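Local structure of assembly chaperone of ribosomal protein L4 (Acl4) (Chaetomium thermophilum, 5TQB) at residues B[7-11]-B[26-30]; B[113-117]-B[141-145]; B[120-124]-B[134-138]; B[259-265]-B[309-315]; B[266-270]-B[323-327]. The protein probably acts as a dedicated chaperone that binds newly made ribosomal protein L4 through its stacked helical repeats and guards it until ribosome assembly. All blocks are in the same frame, centred on the assembly; numbering follows the deposited sequence.

Along this all-helical chain contact 1 comes first, then contacts 2 and 3, and finally contacts 4 and 5. Contact 1 joins helices 4-16 and 20-32. Contacts 2 and 3 are successive levels of one hairpin, helices 100-125 and 131-156, with centres about 10 Å apart; contact 3 is nearer the turn, and Met121 meets Arg142 between them. Contacts 4 and 5 share helix 262-281, their centres about 12 Å apart. The centres of contacts 1 and 5 are about 45 Å apart. The other protein of the assembly touches many residues of contacts 4 and 5, consistent with a chaperone that holds its client there, whereas no other protein chain touches the segments of contacts 1 and 3.

Contact 1: B[7-11]-B[26-30]; sequences LLDRA and VARTA
An antiparallel helical hairpin, with Leu7 and Ala11 of helix 4-16 packed against Ala30 and Val26 of helix 20-32, opens the helical array of the chaperone. The two short axes approach to 8.6 Å at an angle of 164°, close spacing that the small alanines permit. Leu7 CB and Ala30 CB lie 3.7 Å apart. The CD2 branch of Leu7 runs on over the Ala30 backbone. From the neighbouring position, CD2 of Leu8 reaches the same methyl, Ala30 CB, at 3.9 Å. One turn along, Val26 takes over. Its CG1 is anti to the backbone N (chi1 177°) and projects across the interface: Val26 CG1 lies 3.4 Å from Leu7 O and 4.1 Å from Ala11 CB. The Ala11 methyl also meets Ala27 CB at 4.1 Å. Leu8, Ala11 and Ala27 are covered in turn by helix 41-54 of the predicted tetratricopeptide repeat. At the margin, Thr29 OG1 donates to Val26 O within its own helix, at 2.8 Å and from above the carbonyl plane, on the same face as Ala30 N. With the Thr29 hydroxyl spent within its own helix, what crosses the pair is apolar fit, apart from the valine methyl resting on Leu7 O.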
# COMPACT_ATOMS: atom_id res chain seq x y z
N LEU B 7 -24.80 2.26 -16.56
CA LEU B 7 -24.52 1.06 -15.78
C LEU B 7 -23.03 0.82 -15.58
O LEU B 7 -22.61 0.33 -14.53
CB LEU B 7 -25.15 -0.17 -16.43
CG LEU B 7 -26.61 -0.47 -16.08
CD1 LEU B 7 -27.43 0.80 -15.93
CD2 LEU B 7 -27.22 -1.38 -17.13
N LEU B 8 -22.22 1.15 -16.59
CA LEU B 8 -20.77 1.01 -16.47
C LEU B 8 -20.22 1.98 -15.42
O LEU B 8 -19.33 1.63 -14.65
CB LEU B 8 -20.07 1.27 -17.80
CG LEU B 8 -20.27 0.24 -18.92
CD1 LEU B 8 -19.43 0.62 -20.14
CD2 LEU B 8 -19.91 -1.17 -18.45
N ASP B 9 -20.76 3.19 -15.41
CA ASP B 9 -20.34 4.20 -14.45
C ASP B 9 -20.77 3.78 -13.05
O ASP B 9 -20.02 3.94 -12.09
CB ASP B 9 -20.92 5.56 -14.82
CG ASP B 9 -20.49 6.03 -16.19
OD1 ASP B 9 -19.53 5.45 -16.74
OD2 ASP B 9 -21.11 6.98 -16.72
N ARG B 10 -21.97 3.24 -12.95
CA ARG B 10 -22.49 2.78 -11.66
C ARG B 10 -21.61 1.67 -11.10
O ARG B 10 -21.23 1.69 -9.93
CB ARG B 10 -23.93 2.31 -11.82
CG ARG B 10 -24.57 1.77 -10.55
CD ARG B 10 -24.65 2.82 -9.45
NE ARG B 10 -25.16 2.25 -8.20
CZ ARG B 10 -24.89 2.72 -6.99
NH1 ARG B 10 -24.12 3.79 -6.84
NH2 ARG B 10 -25.40 2.12 -5.92
N ALA B 11 -21.28 0.68 -11.93
CA ALA B 11 -20.46 -0.44 -11.49
C ALA B 11 -19.08 0.05 -11.07
O ALA B 11 -18.49 -0.48 -10.13
CB ALA B 11 -20.36 -1.48 -12.58
N VAL B 26 -23.91 -5.54 -11.60
CA VAL B 26 -24.27 -4.41 -12.45
C VAL B 26 -23.45 -4.40 -13.74
O VAL B 26 -23.97 -4.05 -14.80
CB VAL B 26 -24.09 -3.06 -11.71
CG1 VAL B 26 -24.40 -1.89 -12.62
CG2 VAL B 26 -25.00 -3.00 -10.48
N ALA B 27 -22.19 -4.80 -13.65
CA ALA B 27 -21.31 -4.86 -14.81
C ALA B 27 -21.75 -5.97 -15.76
O ALA B 27 -21.62 -5.84 -16.98
CB ALA B 27 -19.86 -5.09 -14.38
N ARG B 28 -22.27 -7.06 -15.21
CA ARG B 28 -22.76 -8.16 -16.03
C ARG B 28 -23.99 -7.71 -16.82
O ARG B 28 -24.01 -7.81 -18.05
CB ARG B 28 -23.08 -9.37 -15.15
CG ARG B 28 -24.01 -10.41 -15.77
CD ARG B 28 -23.58 -10.89 -17.15
NE ARG B 28 -22.20 -11.38 -17.19
CZ ARG B 28 -21.60 -11.83 -18.29
NH1 ARG B 28 -22.24 -11.85 -19.45
NH2 ARG B 28 -20.35 -12.26 -18.23
N THR B 29 -25.00 -7.19 -16.12
CA THR B 29 -26.21 -6.71 -16.78
C THR B 29 -25.85 -5.68 -17.85
O THR B 29 -26.39 -5.72 -18.95
CB THR B 29 -27.22 -6.10 -15.78
OG1 THR B 29 -26.59 -5.04 -15.05
CG2 THR B 29 -27.72 -7.16 -14.81
N ALA B 30 -24.93 -4.78 -17.52
CA ALA B 30 -24.46 -3.76 -18.46
C ALA B 30 -24.03 -4.40 -19.77
O ALA B 30 -24.55 -4.07 -20.84
CB ALA B 30 -23.31 -2.99 -17.85

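Contact 2: B[113-117]-B[141-145]; sequences LRAQI and KRRRL
Mixed apolar and polar packing joins Leu113, Gln116 and Ile117 to Lys141 and Leu145 midway along the long antiparallel hairpin of helices 100-125 and 131-156. The short axes come within 9.5 Å and run at 160° to each other. Leu113 and Leu145 form one level, CD1 of Leu113 lying 3.8 Å from Leu145 CA, against the backbone of the partner helix. At the other level Ile117 divides its branches: CG1 touches Lys141 CB at 3.7 Å, while the terminal CD1 meets Leu145 CD2, also at 3.7 Å, the two side chains crossing at about a right angle. Leu145 CD2 also touches Arg114 CG, and Leu145 CD1 lies over one face of the Arg114 guanidinium, whose charge is paired with Glu176. On the opposite flank, the Lys141 chain bends at chi2 (67°) and again at its end, carrying NZ to Gln116 OE1 at 2.7 Å; the ammonium sits above the amide carbonyl plane, 39° out of it. Glu79 makes a salt bridge with the same NZ. Lys141 thus lends its methylene base to the apolar seam and its charge to the flank, where the neutral amide and the nearby carboxylate would together be expected to stabilise the ammonium.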
# COMPACT_ATOMS: atom_id res chain seq x y z
N LEU B 113 0.61 2.42 -25.06
CA LEU B 113 0.98 3.51 -24.17
C LEU B 113 1.86 4.56 -24.86
O LEU B 113 1.61 5.75 -24.72
CB LEU B 113 1.71 2.97 -22.93
CG LEU B 113 0.84 2.26 -21.89
CD1 LEU B 113 1.71 1.50 -20.90
CD2 LEU B 113 -0.06 3.25 -21.18
N ARG B 114 2.87 4.11 -25.59
CA ARG B 114 3.78 5.04 -26.27
C ARG B 114 3.06 5.92 -27.29
O ARG B 114 3.39 7.10 -27.43
CB ARG B 114 4.92 4.28 -26.94
CG ARG B 114 6.22 4.35 -26.17
CD ARG B 114 7.34 3.70 -26.96
NE ARG B 114 7.19 2.25 -27.04
CZ ARG B 114 7.89 1.38 -26.32
NH1 ARG B 114 8.81 1.78 -25.45
NH2 ARG B 114 7.67 0.08 -26.48
N ALA B 115 2.08 5.34 -27.98
CA ALA B 115 1.29 6.09 -28.96
C ALA B 115 0.41 7.13 -28.27
O ALA B 115 0.29 8.26 -28.74
CB ALA B 115 0.44 5.14 -29.78
N GLN B 116 -0.19 6.75 -27.14
CA GLN B 116 -1.02 7.66 -26.37
C GLN B 116 -0.20 8.82 -25.81
O GLN B 116 -0.63 9.98 -25.86
CB GLN B 116 -1.70 6.91 -25.22
CG GLN B 116 -2.77 5.94 -25.67
CD GLN B 116 -3.35 5.15 -24.52
OE1 GLN B 116 -2.73 5.03 -23.46
NE2 GLN B 116 -4.54 4.61 -24.72
N ILE B 117 0.98 8.50 -25.28
CA ILE B 117 1.93 9.51 -24.83
C ILE B 117 2.24 10.50 -25.94
O ILE B 117 2.18 11.71 -25.74
CB ILE B 117 3.25 8.87 -24.36
CG1 ILE B 117 3.03 8.11 -23.05
CG2 ILE B 117 4.33 9.92 -24.14
CD1 ILE B 117 4.15 7.17 -22.67
N LYS B 141 0.83 8.45 -17.85
CA LYS B 141 1.05 7.49 -18.92
C LYS B 141 2.51 7.02 -18.98
O LYS B 141 2.77 5.84 -19.19
CB LYS B 141 0.65 8.08 -20.27
CG LYS B 141 -0.58 7.45 -20.88
CD LYS B 141 -1.82 7.75 -20.05
CE LYS B 141 -3.08 7.27 -20.75
NZ LYS B 141 -3.11 5.79 -20.92
N ARG B 142 3.45 7.94 -18.81
CA ARG B 142 4.87 7.61 -18.84
C ARG B 142 5.25 6.70 -17.67
O ARG B 142 6.12 5.84 -17.80
CB ARG B 142 5.73 8.88 -18.81
CG ARG B 142 5.84 9.58 -20.15
CD ARG B 142 6.60 10.89 -20.04
NE ARG B 142 6.82 11.50 -21.35
CZ ARG B 142 7.13 12.77 -21.55
NH1 ARG B 142 7.26 13.60 -20.52
NH2 ARG B 142 7.30 13.23 -22.78
N ARG B 143 4.58 6.90 -16.54
CA ARG B 143 4.84 6.08 -15.36
C ARG B 143 4.32 4.66 -15.56
O ARG B 143 4.99 3.70 -15.18
CB ARG B 143 4.23 6.71 -14.12
CG ARG B 143 4.97 7.95 -13.67
CD ARG B 143 4.17 8.76 -12.67
NE ARG B 143 4.85 10.01 -12.35
CZ ARG B 143 4.31 10.97 -11.61
NH1 ARG B 143 3.09 10.84 -11.13
NH2 ARG B 143 5.01 12.08 -11.37
N ARG B 144 3.15 4.53 -16.17
CA ARG B 144 2.60 3.21 -16.48
C ARG B 144 3.51 2.49 -17.47
O ARG B 144 3.71 1.27 -17.38
CB ARG B 144 1.19 3.32 -17.07
CG ARG B 144 0.12 3.87 -16.13
CD ARG B 144 -0.10 3.01 -14.89
NE ARG B 144 0.78 3.39 -13.78
CZ ARG B 144 0.67 4.51 -13.07
NH1 ARG B 144 -0.30 5.39 -13.34
NH2 ARG B 144 1.53 4.76 -12.09
N LEU B 145 4.06 3.24 -18.42
CA LEU B 145 4.98 2.69 -19.40
C LEU B 145 6.27 2.25 -18.72
O LEU B 145 6.78 1.17 -18.99
CB LEU B 145 5.30 3.71 -20.49
CG LEU B 145 6.33 3.26 -21.53
CD1 LEU B 145 5.86 2.01 -22.27
CD2 LEU B 145 6.64 4.37 -22.53

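Contact 3: B[120-124]-B[134-138]; sequences LMDSL and VEAAI
Leu124 holds CG anti to its main-chain nitrogen (chi1 -165°), and Val134 sets CG1 in the same relation (chi1 -178°), which turns Leu124 CD1 and Val134 CG1 across the helix pair to face each other, 3.5 Å apart. The same valine methyl, Val134 CG1, also lies 3.3 Å from the backbone oxygen Leu120 O, wedged between the Leu120 carbonyl and the Leu124 side chain. One turn away, Ile138 departs sidelong from its helix, but its CG1 arm swings in toward the other helix and rests 3.6 Å from Leu120 CB. Its tip, CD1, continues to CG of the selenomethionine Met121 at 4.0 Å, the two chains crossing at about a right angle. Leu120 turns its own end to the other flank, where CD1 meets the Ala137 methyl at 4.0 Å. An alanine in place of Ile138 would remove everything beyond CB, including the CG1-CD1 arm, which is likely to open a gap beside Leu120 CB and to leave the Met121 chain less firmly placed. Met121 also packs on Arg142, and Leu124 on Arg131. The pair lies at the surface, and the contact rests on apolar groups. The short axes approach to 9.8 Å. Antiparallel axes (164°) joined by a short connection make a helical hairpin, here close to the turn joining helices 100-125 and 131-156.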
# COMPACT_ATOMS: atom_id res chain seq x y z
N LEU B 120 -0.77 12.74 -26.70
CA LEU B 120 -0.97 13.79 -25.70
C LEU B 120 0.01 14.94 -25.90
O LEU B 120 -0.32 16.10 -25.65
CB LEU B 120 -0.81 13.21 -24.29
CG LEU B 120 -1.95 12.31 -23.80
CD1 LEU B 120 -1.55 11.58 -22.53
CD2 LEU B 120 -3.21 13.13 -23.56
N MSE B 121 1.22 14.61 -26.35
CA MSE B 121 2.25 15.62 -26.59
C MSE B 121 1.94 16.48 -27.81
O MSE B 121 2.26 17.67 -27.83
CB MSE B 121 3.62 14.95 -26.78
CG MSE B 121 4.32 14.60 -25.47
SE MSE B 121 6.18 14.09 -25.73
CE MSE B 121 5.90 12.49 -26.81
N ASP B 122 1.32 15.89 -28.82
CA ASP B 122 0.89 16.64 -30.00
C ASP B 122 -0.28 17.54 -29.62
O ASP B 122 -0.40 18.66 -30.10
CB ASP B 122 0.49 15.69 -31.13
CG ASP B 122 1.65 14.85 -31.64
OD1 ASP B 122 2.81 15.29 -31.51
OD2 ASP B 122 1.40 13.75 -32.17
N SER B 123 -1.13 17.03 -28.74
CA SER B 123 -2.27 17.78 -28.24
C SER B 123 -1.82 18.91 -27.32
O SER B 123 -2.59 19.82 -27.02
CB SER B 123 -3.22 16.85 -27.47
OG SER B 123 -4.30 17.57 -26.92
N LEU B 124 -0.57 18.84 -26.87
CA LEU B 124 -0.01 19.84 -25.96
C LEU B 124 0.37 21.11 -26.71
O LEU B 124 0.08 22.22 -26.25
CB LEU B 124 1.21 19.27 -25.24
CG LEU B 124 1.72 20.03 -24.01
CD1 LEU B 124 0.73 19.92 -22.86
CD2 LEU B 124 3.08 19.50 -23.59
N VAL B 134 -2.85 18.01 -19.32
CA VAL B 134 -2.17 17.17 -20.30
C VAL B 134 -0.84 16.66 -19.74
O VAL B 134 -0.53 15.47 -19.85
CB VAL B 134 -1.91 17.92 -21.63
CG1 VAL B 134 -1.25 17.00 -22.64
CG2 VAL B 134 -3.21 18.46 -22.19
N GLU B 135 -0.05 17.56 -19.16
CA GLU B 135 1.23 17.19 -18.57
C GLU B 135 1.04 16.15 -17.47
O GLU B 135 1.86 15.25 -17.31
CB GLU B 135 1.94 18.42 -17.99
CG GLU B 135 2.48 19.37 -19.04
CD GLU B 135 3.17 20.57 -18.43
OE1 GLU B 135 3.39 20.57 -17.20
OE2 GLU B 135 3.49 21.52 -19.18
N ALA B 136 -0.05 16.28 -16.72
CA ALA B 136 -0.39 15.32 -15.68
C ALA B 136 -0.73 13.98 -16.31
O ALA B 136 -0.31 12.92 -15.83
CB ALA B 136 -1.55 15.83 -14.85
N ALA B 137 -1.52 14.03 -17.38
CA ALA B 137 -1.92 12.83 -18.10
C ALA B 137 -0.71 12.15 -18.73
O ALA B 137 -0.59 10.93 -18.70
CB ALA B 137 -2.95 13.17 -19.17
N ILE B 138 0.18 12.96 -19.30
CA ILE B 138 1.43 12.47 -19.88
C ILE B 138 2.28 11.79 -18.81
O ILE B 138 2.84 10.72 -19.03
CB ILE B 138 2.24 13.61 -20.52
CG1 ILE B 138 1.55 14.11 -21.79
CG2 ILE B 138 3.66 13.15 -20.89
CD1 ILE B 138 2.07 15.43 -22.30

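Contact 4: B[259-265]-B[309-315]; sequences DLSVEVW and VFEAEEY. With EDO (1,2-ethanediol), chain G.
Val262 meets both Tyr315 and Val309 at the heart of this contact. Its CB stands 3.8 Å from the centroid of the Tyr315 ring and only 5° off the ring normal, a CH-pi contact over the face, and CG2 lies over the same ring, 3.6 Å from Tyr315 CD1. Val262 CG1 lies anti to the backbone N (chi1 177°), which turns it to Phe310 CD2, at 3.8 Å, and leaves CG2 for Val309 and the tyrosine. The other branch of Val309, CG2, lies 4.0 Å from Trp265 NE1.

Polar links surround these apolar groups. The indole N-H of Trp265 donates almost straight to Asp259 O (2.9 Å, 172°); that oxygen is in the ring plane, while the N-H comes from above the carbonyl plane of Asp259. Water 1 bridges Leu260 O and Glu313 OE1, donating to both; water 2 accepts from Glu263 N and is hydrogen-bonded to Tyr315 OH. The Schellman motif ending at Glu314 returns the chain so that Tyr315 CB covers one face of the Phe310 ring. A 1,2-ethanediol, probably from crystallisation, binds weakly to Asp259, whose OD2 is held by a polar side chain of the other protein.

The contact thus joins the start of helix 262-281, N-capped at Ser261, to the end of helix 291-313, where Cys306 and Trp302 extend the packing; helices 244-257 and 228-240 back Val264.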
# COMPACT_ATOMS: atom_id res chain seq x y z
N ASP B 259 -1.28 -5.37 9.05
CA ASP B 259 -0.56 -6.18 10.02
C ASP B 259 -0.96 -7.65 9.93
O ASP B 259 -0.59 -8.45 10.79
CB ASP B 259 -0.75 -5.64 11.44
CG ASP B 259 -2.19 -5.70 11.92
OD1 ASP B 259 -2.51 -4.99 12.89
OD2 ASP B 259 -2.98 -6.46 11.33
N LEU B 260 -1.70 -8.00 8.88
CA LEU B 260 -1.99 -9.40 8.58
C LEU B 260 -1.13 -9.91 7.42
O LEU B 260 -1.42 -10.94 6.81
CB LEU B 260 -3.47 -9.59 8.29
CG LEU B 260 -4.38 -9.32 9.50
CD1 LEU B 260 -5.85 -9.30 9.10
CD2 LEU B 260 -4.15 -10.35 10.60
N SER B 261 -0.05 -9.18 7.13
CA SER B 261 0.86 -9.55 6.05
C SER B 261 1.99 -10.44 6.57
O SER B 261 2.96 -9.95 7.15
CB SER B 261 1.45 -8.30 5.41
OG SER B 261 2.34 -8.64 4.37
N VAL B 262 1.84 -11.74 6.35
CA VAL B 262 2.80 -12.72 6.84
C VAL B 262 4.20 -12.39 6.34
O VAL B 262 5.15 -12.37 7.12
CB VAL B 262 2.42 -14.13 6.37
CG1 VAL B 262 3.49 -15.16 6.81
CG2 VAL B 262 1.06 -14.52 6.92
N GLU B 263 4.30 -12.14 5.04
CA GLU B 263 5.59 -11.96 4.39
C GLU B 263 6.31 -10.72 4.90
O GLU B 263 7.54 -10.67 4.91
CB GLU B 263 5.40 -11.90 2.88
CG GLU B 263 6.71 -11.96 2.09
CD GLU B 263 6.53 -12.51 0.69
OE1 GLU B 263 7.44 -12.31 -0.14
OE2 GLU B 263 5.50 -13.16 0.42
N VAL B 264 5.55 -9.72 5.33
CA VAL B 264 6.16 -8.50 5.85
C VAL B 264 6.65 -8.68 7.29
O VAL B 264 7.67 -8.10 7.67
CB VAL B 264 5.21 -7.29 5.74
CG1 VAL B 264 5.79 -6.06 6.43
CG2 VAL B 264 4.97 -6.99 4.27
N TRP B 265 5.93 -9.46 8.09
CA TRP B 265 6.41 -9.76 9.44
C TRP B 265 7.73 -10.52 9.34
O TRP B 265 8.67 -10.26 10.09
CB TRP B 265 5.38 -10.58 10.23
CG TRP B 265 4.26 -9.76 10.82
CD1 TRP B 265 2.95 -9.80 10.47
CD2 TRP B 265 4.37 -8.79 11.87
NE1 TRP B 265 2.22 -8.92 11.23
CE2 TRP B 265 3.07 -8.28 12.10
CE3 TRP B 265 5.43 -8.30 12.64
CZ2 TRP B 265 2.81 -7.31 13.06
CZ3 TRP B 265 5.17 -7.33 13.59
CH2 TRP B 265 3.87 -6.85 13.80
N VAL B 309 0.31 -14.92 12.88
CA VAL B 309 -0.53 -14.56 11.74
C VAL B 309 -0.51 -15.66 10.68
O VAL B 309 -1.49 -15.85 9.96
CB VAL B 309 -0.04 -13.24 11.09
CG1 VAL B 309 -0.86 -12.90 9.86
CG2 VAL B 309 -0.11 -12.10 12.10
N PHE B 310 0.61 -16.38 10.59
CA PHE B 310 0.75 -17.50 9.66
C PHE B 310 -0.34 -18.54 9.94
O PHE B 310 -1.05 -18.97 9.03
CB PHE B 310 2.14 -18.12 9.82
CG PHE B 310 2.51 -19.13 8.77
CD1 PHE B 310 1.90 -20.37 8.73
CD2 PHE B 310 3.49 -18.83 7.83
CE1 PHE B 310 2.25 -21.29 7.76
CE2 PHE B 310 3.84 -19.75 6.87
CZ PHE B 310 3.22 -20.98 6.83
N GLU B 311 -0.46 -18.95 11.20
CA GLU B 311 -1.49 -19.89 11.64
C GLU B 311 -2.90 -19.35 11.40
O GLU B 311 -3.75 -20.03 10.83
CB GLU B 311 -1.33 -20.20 13.13
CG GLU B 311 -0.01 -20.84 13.52
CD GLU B 311 0.30 -20.68 15.01
OE1 GLU B 311 -0.64 -20.42 15.79
OE2 GLU B 311 1.49 -20.80 15.38
N ALA B 312 -3.15 -18.13 11.87
CA ALA B 312 -4.47 -17.52 11.80
C ALA B 312 -4.98 -17.40 10.37
O ALA B 312 -6.16 -17.59 10.11
CB ALA B 312 -4.45 -16.15 12.46
N GLU B 313 -4.08 -17.08 9.44
CA GLU B 313 -4.46 -16.89 8.04
C GLU B 313 -4.39 -18.19 7.25
O GLU B 313 -4.78 -18.23 6.08
CB GLU B 313 -3.57 -15.84 7.38
CG GLU B 313 -3.74 -14.44 7.94
CD GLU B 313 -5.10 -13.84 7.63
OE1 GLU B 313 -5.34 -13.50 6.45
OE2 GLU B 313 -5.93 -13.72 8.55
N GLU B 314 -3.89 -19.25 7.88
CA GLU B 314 -3.72 -20.54 7.21
C GLU B 314 -2.84 -20.38 5.96
O GLU B 314 -3.19 -20.83 4.87
CB GLU B 314 -5.08 -21.15 6.86
CG GLU B 314 -5.92 -21.49 8.09
CD GLU B 314 -7.37 -21.80 7.77
OE1 GLU B 314 -7.95 -21.12 6.90
OE2 GLU B 314 -7.93 -22.73 8.39
N TYR B 315 -1.71 -19.72 6.15
CA TYR B 315 -0.76 -19.43 5.08
C TYR B 315 -0.20 -20.73 4.50
O TYR B 315 -0.20 -21.76 5.18
CB TYR B 315 0.37 -18.55 5.61
CG TYR B 315 0.93 -17.58 4.60
CD1 TYR B 315 0.15 -16.55 4.09
CD2 TYR B 315 2.25 -17.68 4.16
CE1 TYR B 315 0.66 -15.65 3.16
CE2 TYR B 315 2.77 -16.79 3.24
CZ TYR B 315 1.98 -15.77 2.75
OH TYR B 315 2.50 -14.88 1.83
C1 EDO G . -0.35 -7.01 15.64
O1 EDO G . 0.00 -5.85 14.91
C2 EDO G . -1.44 -7.77 14.91
O2 EDO G . -0.91 -8.41 13.77
O HOH W 1 -3.58 -11.87 5.20
O HOH W 2 2.10 -12.13 3.31

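Contact 5: B[266-270]-B[323-327]; sequences YLGGY and HAKEL
Tyr266 and His323 make the tight end of this buried contact. The phenol oxygen OH of Tyr266 and ND1 of His323 are only 2.5 Å apart, a very short hydrogen bond whose exact length deserves caution, and either atom could be the donor. ND1 lies in the plane of the tyrosine ring, at its edge, and the two rings meet rim to rim with planes at 53°. CG anti to the backbone N (chi1 172°) sends the Tyr266 ring toward the other helix, and Tyr266 OH is also hydrogen-bonded to the backbone of the other protein. A phenylalanine at Tyr266 would lack this hydroxyl, which is likely to leave His323 ND1 without its mate and the neighbouring protein's backbone without a partner.

Tyr270 completes the aromatic cluster: its CE2 lies 3.8 Å from His323 CE1, and Leu327 CD1 comes to the edge of its ring, 3.6 Å from Tyr270 CD2. The same leucine methyl sits above one face of the imidazole, offset toward the rim. The other protein packs here too, an apolar side chain on Tyr270 and a basic one on His323.

Helices 262-281 and 318-333 run roughly parallel, at 28°, as alternate members of an antiparallel series in which helix 291-313 comes between them in the chain.

The axes come no closer than 11.1 Å, and away from the aromatic cluster little touches: Ala324 CB only brushes Tyr266 CD1 at 4.4 Å. Helix 291-313 packs on Tyr266, Ala324 and Leu327 alike, through Cys306, Leu307 and Leu303, while the outward face of helix 318-333 carries the exposed Lys325.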
# COMPACT_ATOMS: atom_id res chain seq x y z
N TYR B 266 7.80 -11.43 8.38
CA TYR B 266 9.02 -12.20 8.15
C TYR B 266 10.18 -11.30 7.72
O TYR B 266 11.26 -11.36 8.29
CB TYR B 266 8.78 -13.27 7.09
CG TYR B 266 10.05 -13.96 6.68
CD1 TYR B 266 10.62 -14.94 7.47
CD2 TYR B 266 10.69 -13.62 5.50
CE1 TYR B 266 11.78 -15.57 7.10
CE2 TYR B 266 11.86 -14.23 5.12
CZ TYR B 266 12.40 -15.21 5.93
OH TYR B 266 13.56 -15.84 5.54
N LEU B 267 9.94 -10.47 6.71
CA LEU B 267 11.00 -9.61 6.19
C LEU B 267 11.52 -8.66 7.26
O LEU B 267 12.72 -8.42 7.35
CB LEU B 267 10.51 -8.85 4.96
CG LEU B 267 10.38 -9.69 3.69
CD1 LEU B 267 9.65 -8.91 2.59
CD2 LEU B 267 11.75 -10.18 3.20
N GLY B 268 10.61 -8.13 8.08
CA GLY B 268 10.99 -7.22 9.15
C GLY B 268 11.78 -7.95 10.22
O GLY B 268 12.76 -7.43 10.76
N GLY B 269 11.36 -9.17 10.53
CA GLY B 269 12.07 -10.00 11.48
C GLY B 269 13.45 -10.38 10.97
O GLY B 269 14.42 -10.37 11.73
N TYR B 270 13.53 -10.71 9.69
CA TYR B 270 14.80 -11.12 9.10
C TYR B 270 15.74 -9.93 8.99
O TYR B 270 16.94 -10.05 9.26
CB TYR B 270 14.59 -11.75 7.73
CG TYR B 270 15.84 -12.41 7.18
CD1 TYR B 270 16.46 -11.92 6.04
CD2 TYR B 270 16.40 -13.51 7.83
CE1 TYR B 270 17.61 -12.52 5.55
CE2 TYR B 270 17.54 -14.11 7.34
CZ TYR B 270 18.14 -13.62 6.20
OH TYR B 270 19.28 -14.21 5.71
N HIS B 323 11.57 -21.42 8.14
CA HIS B 323 12.74 -20.58 8.32
C HIS B 323 12.57 -19.64 9.51
O HIS B 323 13.51 -19.39 10.26
CB HIS B 323 13.04 -19.76 7.07
CG HIS B 323 14.38 -19.09 7.10
ND1 HIS B 323 14.60 -17.85 6.55
CD2 HIS B 323 15.57 -19.49 7.61
CE1 HIS B 323 15.87 -17.51 6.72
NE2 HIS B 323 16.48 -18.50 7.37
N ALA B 324 11.36 -19.11 9.67
CA ALA B 324 11.05 -18.23 10.78
C ALA B 324 11.30 -18.98 12.09
O ALA B 324 11.84 -18.42 13.04
CB ALA B 324 9.62 -17.74 10.69
N LYS B 325 10.92 -20.25 12.12
CA LYS B 325 11.17 -21.07 13.29
C LYS B 325 12.67 -21.21 13.55
O LYS B 325 13.12 -21.03 14.68
CB LYS B 325 10.52 -22.45 13.14
CG LYS B 325 9.00 -22.42 13.14
CD LYS B 325 8.41 -23.80 12.91
CE LYS B 325 6.92 -23.72 12.61
NZ LYS B 325 6.33 -25.07 12.38
N GLU B 326 13.44 -21.52 12.51
CA GLU B 326 14.90 -21.67 12.64
C GLU B 326 15.52 -20.42 13.23
O GLU B 326 16.39 -20.50 14.09
CB GLU B 326 15.56 -21.92 11.28
CG GLU B 326 15.25 -23.24 10.61
CD GLU B 326 15.98 -23.39 9.28
OE1 GLU B 326 17.21 -23.21 9.26
OE2 GLU B 326 15.32 -23.66 8.25
N LEU B 327 15.07 -19.26 12.75
CA LEU B 327 15.61 -17.98 13.19
C LEU B 327 15.31 -17.71 14.66
O LEU B 327 16.16 -17.20 15.39
CB LEU B 327 15.07 -16.85 12.31
CG LEU B 327 15.58 -16.84 10.86
CD1 LEU B 327 14.73 -15.92 9.98
CD2 LEU B 327 17.05 -16.43 10.81